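Long-range contact in L-glyceraldehyde 3-phosphate reductase (Clostridium beijerinckii, PDB 6HG6), which probably reduces aldehydes such as furfural at the expense of NADPH, as an aldo-keto reductase built on a TIM barrel: residues G108-L120 with V132-T144. Sequence-based numbering, arbitrary orientation.
Sequences GDFGSRKYILASL and VDIFYHHRMDPDT. With NDP (NADPH dihydro-nicotinamide-adenine-dinucleotide phosphate), chain B.
Arg139 NH2 donates to Asp109 OD1 at 2.8 Å, a salt bridge made on the syn side of the carboxylate and almost exactly in the guanidinium plane. A water that donates to Asp109 OD2 and accepts from Arg139 NH2 bridges the two side chains a second time. Phe110 CE1 stands over one guanidinium face, offset toward the rim and 3.3 Å from Arg139 NH2; the ring and guanidinium planes are 16° apart. Asp141 OD2 sits 2.7 Å from Phe110 O and takes the Thr144 hydroxyl, while its OD1 accepts Asp143 N in an Asx turn. Without a side chain, Gly111 can lie against Asp141 and bring its CA within 3.4 Å of His137 NE2; His137 ND1 is hydrogen-bonded to Tyr170 OH. Farther along, Leu120 CD1 stands over the Phe135 face, 4.0 Å from the centroid (CH-pi), and Ile116 CG2 reaches the ring edge. The Phe135 CB bond points at the helix, and a chi1 of -179° extends the ring further that way. Behind these contacts, Arg139 NE is held by Gly99 O, and Ser112 N-caps the helix by accepting Tyr115 N. Strand 93-98, helix 113-127 and strand 132-137 form a beta-alpha-beta unit of the TIM barrel; the loop after strand 132-137 carries His138 to the NADPH carboxamide.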
loop_
_atom_site.group_PDB
_atom_site.type_symbol
_atom_site.label_atom_id
_atom_site.label_comp_id
_atom_site.label_asym_id
_atom_site.label_seq_id
_atom_site.Cartn_x
_atom_site.Cartn_y
_atom_site.Cartn_z
ATOM N N GLY A 108 10.043 21.161 0.868
ATOM C CA GLY A 108 9.649 20.048 1.752
ATOM C C GLY A 108 8.281 19.466 1.443
ATOM O O GLY A 108 7.741 18.766 2.306
ATOM N N ASP A 109 7.801 19.657 0.213
ATOM C CA ASP A 109 6.493 19.172 -0.265
ATOM C C ASP A 109 6.526 19.177 -1.797
ATOM O O ASP A 109 7.415 19.831 -2.377
ATOM C CB ASP A 109 5.409 20.106 0.254
ATOM C CG ASP A 109 3.991 19.592 0.268
ATOM O OD1 ASP A 109 3.739 18.534 -0.341
ATOM O OD2 ASP A 109 3.127 20.298 0.900
ATOM N N PHE A 110 5.553 18.531 -2.416
ATOM C CA PHE A 110 5.247 18.628 -3.870
ATOM C C PHE A 110 6.261 18.093 -4.920
ATOM O O PHE A 110 6.530 18.631 -5.967
ATOM C CB PHE A 110 5.026 20.083 -4.272
ATOM C CG PHE A 110 3.816 20.695 -3.604
ATOM C CD1 PHE A 110 2.559 20.212 -3.900
ATOM C CD2 PHE A 110 3.947 21.690 -2.649
ATOM C CE1 PHE A 110 1.422 20.744 -3.293
ATOM C CE2 PHE A 110 2.812 22.227 -2.036
ATOM C CZ PHE A 110 1.565 21.733 -2.348
ATOM N N GLY A 111 6.877 17.022 -5.013
ATOM C CA GLY A 111 7.234 17.098 -6.543
ATOM C C GLY A 111 8.557 17.673 -7.198
ATOM O O GLY A 111 8.976 17.206 -8.338
ATOM N N SER A 112 9.236 18.703 -6.693
ATOM C CA SER A 112 10.535 19.128 -7.277
ATOM C C SER A 112 11.599 18.039 -7.140
ATOM O O SER A 112 11.546 17.246 -6.197
ATOM C CB SER A 112 11.050 20.400 -6.630
ATOM O OG SER A 112 11.407 20.177 -5.257
ATOM N N ARG A 113 12.598 18.046 -8.034
ATOM C CA ARG A 113 13.791 17.184 -7.933
ATOM C C ARG A 113 14.479 17.451 -6.579
ATOM O O ARG A 113 14.851 16.499 -5.909
ATOM C CB ARG A 113 14.723 17.488 -9.114
ATOM C CG ARG A 113 16.054 16.755 -9.074
ATOM C CD ARG A 113 16.819 17.204 -10.296
ATOM N NE ARG A 113 18.045 16.460 -10.408
ATOM C CZ ARG A 113 18.150 15.220 -10.874
ATOM N NH1 ARG A 113 17.079 14.598 -11.335
ATOM N NH2 ARG A 113 19.356 14.647 -10.901
ATOM N N LYS A 114 14.596 18.712 -6.160
ATOM C CA LYS A 114 15.229 19.050 -4.860
ATOM C C LYS A 114 14.553 18.282 -3.722
ATOM O O LYS A 114 15.227 17.573 -2.988
ATOM C CB LYS A 114 15.177 20.557 -4.648
ATOM C CG LYS A 114 15.353 21.010 -3.214
ATOM C CD LYS A 114 16.720 20.772 -2.659
ATOM C CE LYS A 114 16.918 21.575 -1.371
ATOM N NZ LYS A 114 18.310 21.526 -0.878
ATOM N N TYR A 115 13.228 18.376 -3.599
ATOM C CA TYR A 115 12.515 17.714 -2.490
ATOM C C TYR A 115 12.647 16.203 -2.618
ATOM O O TYR A 115 12.922 15.512 -1.635
ATOM C CB TYR A 115 11.070 18.201 -2.465
ATOM C CG TYR A 115 10.177 17.362 -1.601
ATOM C CD1 TYR A 115 10.521 17.024 -0.309
ATOM C CD2 TYR A 115 8.958 16.924 -2.091
ATOM C CE1 TYR A 115 9.670 16.254 0.474
ATOM C CE2 TYR A 115 8.096 16.176 -1.316
ATOM C CZ TYR A 115 8.459 15.836 -0.026
ATOM O OH TYR A 115 7.621 15.034 0.712
ATOM N N ILE A 116 12.359 15.679 -3.805
ATOM C CA ILE A 116 12.279 14.214 -3.993
ATOM C C ILE A 116 13.631 13.614 -3.624
ATOM O O ILE A 116 13.678 12.666 -2.850
ATOM C CB ILE A 116 11.777 13.867 -5.403
ATOM C CG1 ILE A 116 10.313 14.263 -5.574
ATOM C CG2 ILE A 116 12.071 12.419 -5.700
ATOM C CD1 ILE A 116 9.812 14.110 -7.008
ATOM N N LEU A 117 14.734 14.139 -4.160
ATOM C CA LEU A 117 16.040 13.525 -3.898
ATOM C C LEU A 117 16.506 13.810 -2.476
ATOM O O LEU A 117 17.100 12.911 -1.898
ATOM C CB LEU A 117 17.032 13.956 -4.974
ATOM C CG LEU A 117 16.676 13.504 -6.397
ATOM C CD1 LEU A 117 17.751 13.993 -7.349
ATOM C CD2 LEU A 117 16.585 12.012 -6.432
ATOM N N ALA A 118 16.355 15.013 -1.958
ATOM C CA ALA A 118 16.724 15.304 -0.550
ATOM C C ALA A 118 15.932 14.388 0.382
ATOM O O ALA A 118 16.498 13.847 1.333
ATOM C CB ALA A 118 16.515 16.765 -0.218
ATOM N N SER A 119 14.656 14.187 0.112
ATOM C CA SER A 119 13.799 13.322 0.949
ATOM C C SER A 119 14.281 11.881 0.903
ATOM O O SER A 119 14.380 11.241 1.938
ATOM C CB SER A 119 12.373 13.371 0.510
ATOM O OG SER A 119 11.633 12.595 1.442
ATOM N N LEU A 120 14.604 11.359 -0.272
ATOM C CA LEU A 120 15.081 9.966 -0.360
ATOM C C LEU A 120 16.325 9.780 0.494
ATOM O O LEU A 120 16.422 8.796 1.142
ATOM C CB LEU A 120 15.357 9.584 -1.803
ATOM C CG LEU A 120 15.895 8.176 -2.003
ATOM C CD1 LEU A 120 14.983 7.096 -1.488
ATOM C CD2 LEU A 120 16.210 7.986 -3.476
ATOM N N VAL A 132 15.905 1.522 -1.142
ATOM C CA VAL A 132 14.537 0.997 -0.994
ATOM C C VAL A 132 14.223 0.155 -2.248
ATOM O O VAL A 132 14.816 0.363 -3.338
ATOM C CB VAL A 132 13.489 2.095 -0.797
ATOM C CG1 VAL A 132 13.662 2.755 0.558
ATOM C CG2 VAL A 132 13.461 3.103 -1.947
ATOM N N ASP A 133 13.307 -0.770 -2.120
ATOM C CA ASP A 133 12.922 -1.608 -3.287
ATOM C C ASP A 133 12.092 -0.776 -4.242
ATOM O O ASP A 133 12.283 -0.946 -5.455
ATOM C CB ASP A 133 12.200 -2.865 -2.816
ATOM C CG ASP A 133 13.146 -3.671 -1.939
ATOM O OD1 ASP A 133 13.985 -4.402 -2.486
ATOM O OD2 ASP A 133 13.073 -3.495 -0.701
ATOM N N ILE A 134 11.168 0.028 -3.699
ATOM C CA ILE A 134 10.257 0.869 -4.500
ATOM C C ILE A 134 10.341 2.266 -3.942
ATOM O O ILE A 134 10.082 2.466 -2.743
ATOM C CB ILE A 134 8.810 0.330 -4.529
ATOM C CG1 ILE A 134 8.761 -1.148 -4.929
ATOM C CG2 ILE A 134 8.008 1.219 -5.462
ATOM C CD1 ILE A 134 7.407 -1.805 -4.629
ATOM N N PHE A 135 10.549 3.215 -4.822
ATOM C CA PHE A 135 10.496 4.638 -4.430
ATOM C C PHE A 135 9.390 5.310 -5.231
ATOM O O PHE A 135 9.414 5.296 -6.447
ATOM C CB PHE A 135 11.849 5.300 -4.637
ATOM C CG PHE A 135 11.874 6.750 -4.231
ATOM C CD1 PHE A 135 11.426 7.149 -2.997
ATOM C CD2 PHE A 135 12.410 7.703 -5.070
ATOM C CE1 PHE A 135 11.491 8.479 -2.607
ATOM C CE2 PHE A 135 12.522 9.024 -4.665
ATOM C CZ PHE A 135 12.039 9.416 -3.449
ATOM N N TYR A 136 8.456 5.931 -4.523
ATOM C CA TYR A 136 7.265 6.518 -5.151
ATOM C C TYR A 136 7.252 8.037 -5.144
ATOM O O TYR A 136 7.652 8.630 -4.138
ATOM C CB TYR A 136 6.036 6.199 -4.318
ATOM C CG TYR A 136 5.532 4.784 -4.360
ATOM C CD1 TYR A 136 5.932 3.849 -3.420
ATOM C CD2 TYR A 136 4.539 4.439 -5.247
ATOM C CE1 TYR A 136 5.366 2.590 -3.367
ATOM C CE2 TYR A 136 3.985 3.175 -5.242
ATOM C CZ TYR A 136 4.387 2.257 -4.286
ATOM O OH TYR A 136 3.829 1.014 -4.273
ATOM N N HIS A 137 6.753 8.608 -6.232
ATOM C CA HIS A 137 6.213 9.979 -6.216
ATOM C C HIS A 137 4.831 9.817 -5.543
ATOM O O HIS A 137 3.997 9.057 -6.024
ATOM C CB HIS A 137 6.184 10.631 -7.584
ATOM C CG HIS A 137 5.822 12.083 -7.500
ATOM N ND1 HIS A 137 5.133 12.744 -8.494
ATOM C CD2 HIS A 137 6.052 12.988 -6.517
ATOM C CE1 HIS A 137 4.965 14.010 -8.177
ATOM N NE2 HIS A 137 5.519 14.203 -6.940
ATOM N N HIS A 138 4.651 10.455 -4.394
ATOM C CA HIS A 138 3.525 10.187 -3.473
ATOM C C HIS A 138 2.179 10.706 -3.993
ATOM O O HIS A 138 1.142 10.188 -3.575
ATOM C CB HIS A 138 3.891 10.752 -2.104
ATOM C CG HIS A 138 3.175 10.131 -0.955
ATOM N ND1 HIS A 138 3.574 10.370 0.339
ATOM C CD2 HIS A 138 2.100 9.311 -0.890
ATOM C CE1 HIS A 138 2.774 9.729 1.159
ATOM N NE2 HIS A 138 1.848 9.092 0.438
ATOM N N ARG A 139 2.173 11.751 -4.813
ATOM C CA ARG A 139 0.933 12.302 -5.389
ATOM C C ARG A 139 1.304 13.141 -6.611
ATOM O O ARG A 139 2.481 13.549 -6.753
ATOM C CB ARG A 139 0.177 13.180 -4.388
ATOM C CG ARG A 139 1.021 14.313 -3.796
ATOM C CD ARG A 139 0.237 15.548 -3.473
ATOM N NE ARG A 139 0.939 16.489 -2.587
ATOM C CZ ARG A 139 0.347 17.463 -1.930
ATOM N NH1 ARG A 139 -0.948 17.692 -2.075
ATOM N NH2 ARG A 139 1.044 18.253 -1.133
ATOM N N MET A 140 0.318 13.444 -7.431
ATOM C CA MET A 140 0.557 14.305 -8.597
ATOM C C MET A 140 0.876 15.743 -8.139
ATOM O O MET A 140 0.296 16.237 -7.166
ATOM C CB MET A 140 -0.658 14.302 -9.519
ATOM C CG MET A 140 -0.981 12.926 -10.067
ATOM S SD MET A 140 -2.308 12.937 -11.272
ATOM C CE MET A 140 -3.770 13.210 -10.271
ATOM N N ASP A 141 1.776 16.401 -8.851
ATOM C CA ASP A 141 2.039 17.837 -8.671
ATOM C C ASP A 141 1.843 18.503 -10.018
ATOM O O ASP A 141 2.777 18.577 -10.816
ATOM C CB ASP A 141 3.455 18.098 -8.167
ATOM C CG ASP A 141 3.677 19.583 -7.934
ATOM O OD1 ASP A 141 2.708 20.360 -8.108
ATOM O OD2 ASP A 141 4.831 19.941 -7.594
ATOM N N PRO A 142 0.659 19.044 -10.310
ATOM C CA PRO A 142 0.446 19.672 -11.606
ATOM C C PRO A 142 1.240 20.971 -11.765
ATOM O O PRO A 142 1.284 21.460 -12.864
ATOM C CB PRO A 142 -1.078 19.890 -11.650
ATOM C CG PRO A 142 -1.480 19.962 -10.169
ATOM C CD PRO A 142 -0.557 18.992 -9.473
ATOM N N ASP A 143 1.869 21.481 -10.702
ATOM C CA ASP A 143 2.659 22.739 -10.757
ATOM C C ASP A 143 4.148 22.459 -11.021
ATOM O O ASP A 143 4.903 23.423 -11.127
ATOM C CB ASP A 143 2.395 23.579 -9.507
ATOM C CG ASP A 143 0.930 24.017 -9.441
ATOM O OD1 ASP A 143 0.428 24.626 -10.429
ATOM O OD2 ASP A 143 0.250 23.636 -8.473
ATOM N N THR A 144 4.577 21.200 -11.026
ATOM C CA THR A 144 5.964 20.804 -11.420
ATOM C C THR A 144 5.832 20.015 -12.713
ATOM O O THR A 144 4.980 19.129 -12.798
ATOM C CB THR A 144 6.645 19.917 -10.382
ATOM O OG1 THR A 144 6.752 20.635 -9.153
ATOM C CG2 THR A 144 8.034 19.452 -10.787
HETATM P PA NDP B . -7.007 -0.253 6.192
HETATM O O1A NDP B . -8.100 0.358 5.380
HETATM O O2A NDP B . -6.570 -1.678 6.081
HETATM O O5B NDP B . -7.220 0.111 7.744
HETATM C C5B NDP B . -6.281 -0.397 8.730
HETATM C C4B NDP B . -6.886 -0.279 10.104
HETATM O O4B NDP B . -8.156 -0.982 10.099
HETATM C C3B NDP B . -6.092 -0.892 11.266
HETATM O O3B NDP B . -5.150 0.005 11.848
HETATM C C2B NDP B . -7.213 -1.233 12.239
HETATM O O2B NDP B . -7.584 -0.022 12.892
HETATM C C1B NDP B . -8.327 -1.688 11.304
HETATM N N9A NDP B . -8.334 -3.106 10.969
HETATM C C8A NDP B . -7.400 -3.798 10.237
HETATM N N7A NDP B . -7.709 -5.057 10.052
HETATM C C5A NDP B . -8.926 -5.210 10.701
HETATM C C6A NDP B . -9.780 -6.318 10.867
HETATM N N6A NDP B . -9.524 -7.526 10.371
HETATM N N1A NDP B . -10.930 -6.127 11.565
HETATM C C2A NDP B . -11.181 -4.906 12.059
HETATM N N3A NDP B . -10.457 -3.793 11.959
HETATM C C4A NDP B . -9.329 -4.011 11.260
HETATM O O3 NDP B . -5.648 0.556 5.850
HETATM P PN NDP B . -5.078 2.015 6.175
HETATM O O1N NDP B . -4.449 1.950 7.527
HETATM O O2N NDP B . -6.083 3.078 5.871
HETATM O O5D NDP B . -3.913 2.108 5.063
HETATM C C5D NDP B . -3.043 0.957 4.901
HETATM C C4D NDP B . -1.720 1.414 4.333
HETATM O O4D NDP B . -1.940 2.019 3.047
HETATM C C3D NDP B . -0.984 2.505 5.106
HETATM O O3D NDP B . -0.328 1.959 6.241
HETATM C C2D NDP B . -0.037 3.012 4.012
HETATM O O2D NDP B . 1.060 2.146 3.880
HETATM C C1D NDP B . -0.918 2.964 2.768
HETATM N N1N NDP B . -1.540 4.278 2.465
HETATM C C2N NDP B . -1.134 4.984 1.359
HETATM C C3N NDP B . -1.454 6.300 1.168
HETATM C C7N NDP B . -0.960 7.002 -0.070
HETATM O O7N NDP B . -0.176 6.436 -0.854
HETATM N N7N NDP B . -1.380 8.253 -0.259
HETATM C C4N NDP B . -2.296 6.967 2.222
HETATM C C5N NDP B . -2.844 6.064 3.256
HETATM C C6N NDP B . -2.523 4.789 3.292
HETATM P P2B NDP B . -8.125 -0.136 14.411
HETATM O O1X NDP B . -7.568 -1.334 15.153
HETATM O O2X NDP B . -7.698 1.175 15.052
HETATM O O3X NDP B . -9.630 -0.227 14.205
HETATM O O HOH W 1 0.586 20.252 1.023
#